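Local coordinates for protein beta-1,4-mannanase (Cryptopygus antarcticus, PDB 4OOU) that hydrolyses internal beta-1,4-mannosidic linkages of mannans, galactomannans and glucomannans, releasing mainly short manno-oligosaccharides from the polysaccharide backbone, at residues 245-250 with 255-260. Numbering follows the deposited sequence.
Sequences ELTQTD and RNHYKD
The carboxylate of Asp250 ties together the two arms of a loop between strand 238-241 and helix 260-267 by a salt-bridge network with Arg255 and Lys259. Asp250 OD1 accepts an almost straight bond (179°) from Asn256 N at 3.1 Å, which comes from above the carboxylate plane, while Arg255 NH1 reaches the same oxygen at 3.0 Å from the other face, toward the anti side of OD1 but tilted well out of the carboxylate plane. Bends at chi2 and chi3 of Arg255 bring its guanidinium edge to this oxygen. Lys259, whose side chain runs head-on toward that of Asp250, gives NZ to the syn side of Asp250 OD2 at 3.0 Å. Clustered cations of this kind would be expected to keep the carboxylate ionised. In this TIM-barrel mannanase of glycoside hydrolase family 5, the loop lies beside the substrate site: Leu246 packs near Trp243 and Gln204, both substrate-binding residues. Farther inside, the backbone bond from His257 N to Thr247 O (3.0 Å) joins the arms, and the Thr247 hydroxyl, anti to its own backbone N (chi1 -161°), makes a weak 3.2 Å bond between OG1 and His257 ND1. An Asx turn, Tyr258 N to Asn256 OD1 at 3.1 Å, folds the second arm. The ring of Tyr258 meets Thr247 O at its edge, 3.5 Å from CD1, and Gln248 CG packs against the same ring carbon; the Tyr258 hydroxyl bonds to the Glu183 carboxylate, while Gln248 OE1 accepts from Gln278 N and NE2 donates to Val240 O.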
ATOM      1  N   GLU A 245      -5.181  -3.216 -12.525  1.00 42.52           N
ATOM      2  CA  GLU A 245      -4.205  -4.110 -13.182  1.00 41.18           C
ATOM      3  C   GLU A 245      -3.372  -3.449 -14.307  1.00 43.91           C
ATOM      4  O   GLU A 245      -2.188  -3.798 -14.478  1.00 38.18           O
ATOM      5  CB  GLU A 245      -4.948  -5.339 -13.727  1.00 39.63           C
ATOM      6  CG  GLU A 245      -5.888  -5.072 -14.914  1.00 36.68           C
ATOM      7  CD  GLU A 245      -7.302  -4.641 -14.560  1.00 37.95           C
ATOM      8  OE1 GLU A 245      -7.691  -4.539 -13.369  1.00 34.43           O
ATOM      9  OE2 GLU A 245      -8.055  -4.389 -15.530  1.00 40.46           O
ATOM     10  N   LEU A 246      -4.001  -2.486 -15.019  1.00 43.36           N
ATOM     11  CA  LEU A 246      -3.501  -1.839 -16.266  1.00 46.18           C
ATOM     12  C   LEU A 246      -2.075  -1.312 -16.291  1.00 47.84           C
ATOM     13  O   LEU A 246      -1.493  -1.044 -17.372  1.00 45.73           O
ATOM     14  CB  LEU A 246      -4.391  -0.641 -16.611  1.00 47.80           C
ATOM     15  CG  LEU A 246      -5.685  -0.793 -17.433  1.00 47.49           C
ATOM     16  CD1 LEU A 246      -6.134  -2.212 -17.729  1.00 47.03           C
ATOM     17  CD2 LEU A 246      -6.817  -0.041 -16.752  1.00 51.00           C
ATOM     18  N   THR A 247      -1.517  -1.154 -15.105  1.00 46.26           N
ATOM     19  CA  THR A 247      -0.301  -0.420 -14.958  1.00 42.30           C
ATOM     20  C   THR A 247       0.732  -1.211 -14.166  1.00 41.73           C
ATOM     21  O   THR A 247       1.814  -0.707 -13.854  1.00 46.72           O
ATOM     22  CB  THR A 247      -0.666   0.937 -14.356  1.00 42.58           C
ATOM     23  OG1 THR A 247       0.379   1.861 -14.589  1.00 50.00           O
ATOM     24  CG2 THR A 247      -0.900   0.840 -12.926  1.00 43.47           C
ATOM     25  N   GLN A 248       0.436  -2.473 -13.865  1.00 40.61           N
ATOM     26  CA  GLN A 248       1.404  -3.303 -13.140  1.00 41.52           C
ATOM     27  C   GLN A 248       1.559  -4.708 -13.732  1.00 40.61           C
ATOM     28  O   GLN A 248       2.001  -5.652 -13.060  1.00 36.78           O
ATOM     29  CB  GLN A 248       1.113  -3.318 -11.623  1.00 42.64           C
ATOM     30  CG  GLN A 248       1.746  -2.130 -10.888  1.00 41.18           C
ATOM     31  CD  GLN A 248       1.661  -2.236  -9.382  1.00 41.57           C
ATOM     32  OE1 GLN A 248       1.761  -3.323  -8.821  1.00 43.61           O
ATOM     33  NE2 GLN A 248       1.483  -1.101  -8.714  1.00 41.25           N
ATOM     34  N   THR A 249       1.258  -4.820 -15.019  1.00 39.55           N
ATOM     35  CA  THR A 249       1.600  -6.017 -15.773  1.00 37.25           C
ATOM     36  C   THR A 249       2.072  -5.640 -17.173  1.00 42.50           C
ATOM     37  O   THR A 249       1.550  -4.690 -17.785  1.00 44.53           O
ATOM     38  CB  THR A 249       0.387  -6.938 -15.870  1.00 34.26           C
ATOM     39  OG1 THR A 249       0.781  -8.208 -16.425  1.00 31.57           O
ATOM     40  CG2 THR A 249      -0.723  -6.260 -16.703  1.00 33.57           C
ATOM     41  N   ASP A 250       3.044  -6.377 -17.699  1.00 44.80           N
ATOM     42  CA  ASP A 250       3.366  -6.229 -19.130  1.00 46.48           C
ATOM     43  C   ASP A 250       2.487  -7.119 -20.006  1.00 41.97           C
ATOM     44  O   ASP A 250       2.474  -6.987 -21.240  1.00 44.96           O
ATOM     45  CB  ASP A 250       4.851  -6.451 -19.377  1.00 45.29           C
ATOM     46  CG  ASP A 250       5.651  -5.306 -18.883  1.00 46.22           C
ATOM     47  OD1 ASP A 250       5.343  -4.175 -19.291  1.00 47.64           O
ATOM     48  OD2 ASP A 250       6.545  -5.509 -18.046  1.00 52.59           O
ATOM     49  N   ARG A 255       1.069  -2.133 -19.578  1.00 40.80           N
ATOM     50  CA  ARG A 255       2.436  -1.806 -19.216  1.00 45.14           C
ATOM     51  C   ARG A 255       2.632  -1.868 -17.713  1.00 42.72           C
ATOM     52  O   ARG A 255       1.820  -1.352 -16.966  1.00 44.62           O
ATOM     53  CB  ARG A 255       2.744  -0.399 -19.720  1.00 51.50           C
ATOM     54  CG  ARG A 255       4.149   0.112 -19.426  1.00 56.83           C
ATOM     55  CD  ARG A 255       5.213  -0.534 -20.298  1.00 62.51           C
ATOM     56  NE  ARG A 255       4.828  -0.582 -21.714  1.00 65.25           N
ATOM     57  CZ  ARG A 255       4.779  -1.688 -22.460  1.00 66.77           C
ATOM     58  NH1 ARG A 255       5.101  -2.882 -21.955  1.00 60.97           N
ATOM     59  NH2 ARG A 255       4.404  -1.594 -23.735  1.00 70.04           N
ATOM     60  N   ASN A 256       3.703  -2.512 -17.274  1.00 44.45           N
ATOM     61  CA  ASN A 256       4.118  -2.473 -15.869  1.00 46.76           C
ATOM     62  C   ASN A 256       5.008  -1.249 -15.693  1.00 46.81           C
ATOM     63  O   ASN A 256       6.196  -1.295 -16.003  1.00 50.49           O
ATOM     64  CB  ASN A 256       4.880  -3.759 -15.500  1.00 49.36           C
ATOM     65  CG  ASN A 256       5.328  -3.807 -14.038  1.00 52.68           C
ATOM     66  OD1 ASN A 256       5.147  -2.859 -13.250  1.00 54.32           O
ATOM     67  ND2 ASN A 256       5.939  -4.930 -13.669  1.00 50.73           N
ATOM     68  N   HIS A 257       4.442  -0.160 -15.177  1.00 43.38           N
ATOM     69  CA  HIS A 257       5.193   1.074 -15.038  1.00 41.70           C
ATOM     70  C   HIS A 257       6.103   1.148 -13.840  1.00 38.99           C
ATOM     71  O   HIS A 257       6.800   2.140 -13.708  1.00 40.08           O
ATOM     72  CB  HIS A 257       4.260   2.282 -14.985  1.00 41.99           C
ATOM     73  CG  HIS A 257       3.765   2.699 -16.319  1.00 43.28           C
ATOM     74  ND1 HIS A 257       2.594   2.216 -16.859  1.00 42.18           N
ATOM     75  CD2 HIS A 257       4.290   3.539 -17.237  1.00 46.42           C
ATOM     76  CE1 HIS A 257       2.408   2.754 -18.051  1.00 43.87           C
ATOM     77  NE2 HIS A 257       3.427   3.559 -18.310  1.00 46.09           N
ATOM     78  N   TYR A 258       6.114   0.126 -12.982  1.00 38.34           N
ATOM     79  CA  TYR A 258       6.824   0.205 -11.700  1.00 36.59           C
ATOM     80  C   TYR A 258       7.874  -0.898 -11.493  1.00 39.50           C
ATOM     81  O   TYR A 258       8.377  -1.084 -10.377  1.00 40.72           O
ATOM     82  CB  TYR A 258       5.812   0.242 -10.549  1.00 32.25           C
ATOM     83  CG  TYR A 258       4.743   1.335 -10.698  1.00 29.41           C
ATOM     84  CD1 TYR A 258       3.587   1.100 -11.392  1.00 28.21           C
ATOM     85  CD2 TYR A 258       4.898   2.581 -10.131  1.00 29.46           C
ATOM     86  CE1 TYR A 258       2.612   2.065 -11.518  1.00 28.71           C
ATOM     87  CE2 TYR A 258       3.932   3.555 -10.256  1.00 29.01           C
ATOM     88  CZ  TYR A 258       2.782   3.289 -10.957  1.00 28.45           C
ATOM     89  OH  TYR A 258       1.786   4.248 -11.113  1.00 27.48           O
ATOM     90  N   LYS A 259       8.226  -1.603 -12.569  1.00 43.46           N
ATOM     91  CA  LYS A 259       9.349  -2.562 -12.528  1.00 46.46           C
ATOM     92  C   LYS A 259      10.668  -1.888 -12.186  1.00 40.88           C
ATOM     93  O   LYS A 259      10.876  -0.730 -12.514  1.00 35.69           O
ATOM     94  CB  LYS A 259       9.489  -3.394 -13.836  1.00 53.70           C
ATOM     95  CG  LYS A 259       9.385  -2.708 -15.211  1.00 56.14           C
ATOM     96  CD  LYS A 259       9.169  -3.798 -16.275  1.00 57.82           C
ATOM     97  CE  LYS A 259       9.265  -3.323 -17.728  1.00 63.70           C
ATOM     98  NZ  LYS A 259       7.980  -2.857 -18.337  1.00 63.75           N
ATOM     99  N   ASP A 260      11.543  -2.615 -11.504  1.00 38.09           N
ATOM    100  CA  ASP A 260      12.887  -2.104 -11.196  1.00 37.60           C
ATOM    101  C   ASP A 260      13.436  -1.184 -12.311  1.00 37.40           C
ATOM    102  O   ASP A 260      13.636   0.007 -12.060  1.00 38.83           O
ATOM    103  CB  ASP A 260      13.869  -3.253 -10.935  1.00 36.53           C
ATOM    104  CG  ASP A 260      13.571  -4.025  -9.645  1.00 38.75           C
ATOM    105  OD1 ASP A 260      12.397  -4.099  -9.167  1.00 36.92           O
ATOM    106  OD2 ASP A 260      14.549  -4.589  -9.109  1.00 40.71           O
TER